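Local coordinates for endo-xylogalacturonan hydrolase A (Aspergillus tubingensis, PDB 4C2L), which hydrolyses the xylose-substituted galacturonan backbone of xylogalacturonan, a component of the hairy regions of pectin, at residues H233-G238 and V284-F289. Numbering follows the deposited sequence.
Sequences HGISVG and VTFNDF. With SO4 (sulfate ion), chain I; SO4 (sulfate ion), chain H.
The ring of Phe-286 meets Ile-235 and Val-237 obliquely: its CE2 lies 3.8 Å from the backbone O of Ile-235 and CZ is 4.2 Å from CG2 of Val-237. At the ring's edge, in its plane, sits CZ of Phe-289, while Phe-298 packs edge-to-face with Phe-286. The Phe-289 ring in turn has the carbonyl carbon of Asn-287 in plane at its edge, stacks with Phe-328, and takes Ile-235 CG1 obliquely at 3.9 Å from its CE2. Ile-235 divides its two branches between the rings. CG1, anti to the carbonyl carbon (chi1 -59°), goes to Phe-289; CG2, anti to the backbone N, slides past Phe-286 and approaches CE2 to 4.1 Å. Further along, CG2 of Val-237 also reaches CG1 of Val-284 at 4.3 Å. These apolar side chains fill the interior of the right-handed parallel beta-helix of glycosyl hydrolase family 28, where strands 235-238 and 284-287 belong to different sheets and face each other across the core, axes 10.0 Å apart and running nearly antiparallel at 166°. The chain turns a corner at Asp-288, yet Phe-289 still points inward. Ser-236 points away from this core, its OG hydrogen-bonded to Lys-263 NZ, on the side where His-233, an active-site residue by similarity, packs on Asp-210, the probable proton donor. ND1 of His-233 gives a hydrogen bond of 3.2 Å to O4 of a sulfate, probably from the crystallisation liquor, near the ring plane, bent to 151°. On the outer surface of the other strand, Asn-287 ND2 donates to O4 of a second such sulfate at 2.8 Å, nearly straight. Ser-326 and Thr-254, hydrogen-bonded to OD1 and ND2 respectively, hold that amide between neighbouring coils.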
ATOM      1  N   HIS A 233      -4.070   5.914   5.477  1.00 14.89           N
ATOM      2  CA  HIS A 233      -3.590   7.242   5.109  1.00 16.02           C
ATOM      3  C   HIS A 233      -3.900   7.537   3.658  1.00 15.63           C
ATOM      4  O   HIS A 233      -3.346   8.467   3.073  1.00 16.40           O
ATOM      5  CB  HIS A 233      -2.101   7.338   5.382  1.00 16.17           C
ATOM      6  CG  HIS A 233      -1.743   7.301   6.848  1.00 17.87           C
ATOM      7  ND1 HIS A 233      -0.471   7.453   7.284  1.00 18.57           N
ATOM      8  CD2 HIS A 233      -2.537   7.135   7.987  1.00 17.86           C
ATOM      9  CE1 HIS A 233      -0.449   7.385   8.630  1.00 19.44           C
ATOM     10  NE2 HIS A 233      -1.716   7.199   9.060  1.00 18.75           N
ATOM     11  N   GLY A 234      -4.778   6.728   3.069  1.00 15.68           N
ATOM     12  CA  GLY A 234      -5.329   6.977   1.731  1.00 15.32           C
ATOM     13  C   GLY A 234      -4.684   6.249   0.560  1.00 15.24           C
ATOM     14  O   GLY A 234      -3.761   5.457   0.745  1.00 14.33           O
ATOM     15  N   ILE A 235      -5.208   6.509  -0.637  1.00 14.06           N
ATOM     16  CA  ILE A 235      -4.616   6.040  -1.888  1.00 14.39           C
ATOM     17  C   ILE A 235      -3.657   7.165  -2.230  1.00 14.41           C
ATOM     18  O   ILE A 235      -4.085   8.270  -2.566  1.00 13.40           O
ATOM     19  CB  ILE A 235      -5.695   5.897  -2.989  1.00 15.13           C
ATOM     20  CG1 ILE A 235      -6.793   4.908  -2.586  1.00 16.77           C
ATOM     21  CG2 ILE A 235      -5.087   5.495  -4.333  1.00 14.85           C
ATOM     22  CD1 ILE A 235      -6.353   3.478  -2.409  1.00 16.64           C
ATOM     23  N   SER A 236      -2.360   6.880  -2.111  1.00 13.62           N
ATOM     24  CA  SER A 236      -1.366   7.922  -1.971  1.00 14.40           C
ATOM     25  C   SER A 236      -0.241   7.778  -2.993  1.00 13.63           C
ATOM     26  O   SER A 236       0.360   6.718  -3.098  1.00 14.01           O
ATOM     27  CB  SER A 236      -0.790   7.810  -0.545  1.00 15.49           C
ATOM     28  OG  SER A 236       0.038   8.906  -0.213  1.00 19.17           O
ATOM     29  N   VAL A 237       0.023   8.827  -3.769  1.00 12.85           N
ATOM     30  CA  VAL A 237       1.217   8.831  -4.618  1.00 12.81           C
ATOM     31  C   VAL A 237       2.369   9.340  -3.760  1.00 12.71           C
ATOM     32  O   VAL A 237       2.333  10.459  -3.230  1.00 12.75           O
ATOM     33  CB  VAL A 237       1.071   9.716  -5.877  1.00 12.82           C
ATOM     34  CG1 VAL A 237       2.407   9.842  -6.613  1.00 13.20           C
ATOM     35  CG2 VAL A 237       0.003   9.152  -6.816  1.00 13.22           C
ATOM     36  N   GLY A 238       3.406   8.528  -3.638  1.00 13.22           N
ATOM     37  CA  GLY A 238       4.611   8.942  -2.925  1.00 13.33           C
ATOM     38  C   GLY A 238       4.851   8.247  -1.584  1.00 15.15           C
ATOM     39  O   GLY A 238       4.249   7.196  -1.300  1.00 15.31           O
ATOM     40  N   VAL A 284      -2.472  10.273 -13.713  1.00 12.70           N
ATOM     41  CA  VAL A 284      -2.997   9.581 -12.546  1.00 12.63           C
ATOM     42  C   VAL A 284      -4.446   9.998 -12.380  1.00 13.11           C
ATOM     43  O   VAL A 284      -4.744  11.177 -12.265  1.00 12.51           O
ATOM     44  CB  VAL A 284      -2.186   9.894 -11.280  1.00 12.75           C
ATOM     45  CG1 VAL A 284      -2.825   9.230 -10.068  1.00 12.53           C
ATOM     46  CG2 VAL A 284      -0.736   9.430 -11.458  1.00 12.29           C
ATOM     47  N   THR A 285      -5.338   9.014 -12.356  1.00 13.46           N
ATOM     48  CA  THR A 285      -6.759   9.301 -12.156  1.00 14.09           C
ATOM     49  C   THR A 285      -7.272   8.653 -10.873  1.00 14.43           C
ATOM     50  O   THR A 285      -7.038   7.467 -10.644  1.00 14.35           O
ATOM     51  CB  THR A 285      -7.578   8.755 -13.335  1.00 15.36           C
ATOM     52  OG1 THR A 285      -7.219   9.467 -14.524  1.00 17.20           O
ATOM     53  CG2 THR A 285      -9.097   8.926 -13.071  1.00 15.35           C
ATOM     54  N   PHE A 286      -7.983   9.445 -10.072  1.00 13.64           N
ATOM     55  CA  PHE A 286      -8.662   8.977  -8.877  1.00 13.94           C
ATOM     56  C   PHE A 286     -10.140   9.187  -9.203  1.00 14.52           C
ATOM     57  O   PHE A 286     -10.600  10.331  -9.289  1.00 14.63           O
ATOM     58  CB  PHE A 286      -8.309   9.833  -7.667  1.00 14.18           C
ATOM     59  CG  PHE A 286      -6.830   9.928  -7.358  1.00 14.53           C
ATOM     60  CD1 PHE A 286      -6.046  10.932  -7.936  1.00 14.93           C
ATOM     61  CD2 PHE A 286      -6.234   9.059  -6.444  1.00 15.41           C
ATOM     62  CE1 PHE A 286      -4.688  11.040  -7.626  1.00 14.17           C
ATOM     63  CE2 PHE A 286      -4.878   9.162  -6.133  1.00 15.23           C
ATOM     64  CZ  PHE A 286      -4.109  10.160  -6.723  1.00 15.52           C
ATOM     65  N   ASN A 287     -10.868   8.093  -9.385  1.00 14.91           N
ATOM     66  CA  ASN A 287     -12.272   8.149  -9.819  1.00 15.37           C
ATOM     67  C   ASN A 287     -13.224   7.427  -8.867  1.00 16.56           C
ATOM     68  O   ASN A 287     -12.875   6.386  -8.310  1.00 15.55           O
ATOM     69  CB  ASN A 287     -12.396   7.534 -11.212  1.00 16.46           C
ATOM     70  CG  ASN A 287     -13.812   7.599 -11.752  1.00 17.24           C
ATOM     71  OD1 ASN A 287     -14.363   8.687 -11.965  1.00 17.15           O
ATOM     72  ND2 ASN A 287     -14.414   6.430 -11.979  1.00 17.41           N
ATOM     73  N   ASP A 288     -14.430   7.966  -8.688  1.00 17.26           N
ATOM     74  CA  ASP A 288     -15.475   7.243  -7.944  1.00 18.83           C
ATOM     75  C   ASP A 288     -15.019   6.892  -6.524  1.00 17.61           C
ATOM     76  O   ASP A 288     -14.960   5.708  -6.143  1.00 16.94           O
ATOM     77  CB  ASP A 288     -15.870   5.961  -8.692  1.00 21.47           C
ATOM     78  CG  ASP A 288     -16.870   6.202  -9.811  1.00 26.38           C
ATOM     79  OD1 ASP A 288     -17.273   7.367 -10.053  1.00 29.58           O
ATOM     80  OD2 ASP A 288     -17.260   5.207 -10.465  1.00 29.58           O
ATOM     81  N   PHE A 289     -14.675   7.916  -5.757  1.00 15.84           N
ATOM     82  CA  PHE A 289     -14.319   7.750  -4.357  1.00 16.84           C
ATOM     83  C   PHE A 289     -15.483   8.114  -3.466  1.00 18.55           C
ATOM     84  O   PHE A 289     -16.166   9.130  -3.687  1.00 18.47           O
ATOM     85  CB  PHE A 289     -13.148   8.638  -3.952  1.00 14.97           C
ATOM     86  CG  PHE A 289     -11.790   8.052  -4.251  1.00 14.68           C
ATOM     87  CD1 PHE A 289     -11.440   7.664  -5.544  1.00 14.89           C
ATOM     88  CD2 PHE A 289     -10.841   7.942  -3.238  1.00 14.72           C
ATOM     89  CE1 PHE A 289     -10.178   7.143  -5.820  1.00 14.44           C
ATOM     90  CE2 PHE A 289      -9.570   7.418  -3.503  1.00 14.24           C
ATOM     91  CZ  PHE A 289      -9.238   7.029  -4.792  1.00 14.18           C
TER
HETATM   92  S   SO4 I1411     -18.358   6.146 -13.608  1.00 73.37           S
HETATM   93  O1  SO4 I1411     -19.218   6.081 -12.406  1.00 70.68           O
HETATM   94  O2  SO4 I1411     -18.551   7.454 -14.277  1.00 72.09           O
HETATM   95  O3  SO4 I1411     -18.723   5.058 -14.543  1.00 74.05           O
HETATM   96  O4  SO4 I1411     -16.941   5.992 -13.212  1.00 68.12           O
HETATM   97  S   SO4 H1410       1.763  10.257   6.122  1.00 49.04           S
HETATM   98  O1  SO4 H1410       1.839  10.785   7.502  1.00 52.46           O
HETATM   99  O2  SO4 H1410       2.655  11.046   5.249  1.00 48.69           O
HETATM  100  O3  SO4 H1410       0.367  10.404   5.656  1.00 48.50           O
HETATM  101  O4  SO4 H1410       2.139   8.821   6.074  1.00 48.43           O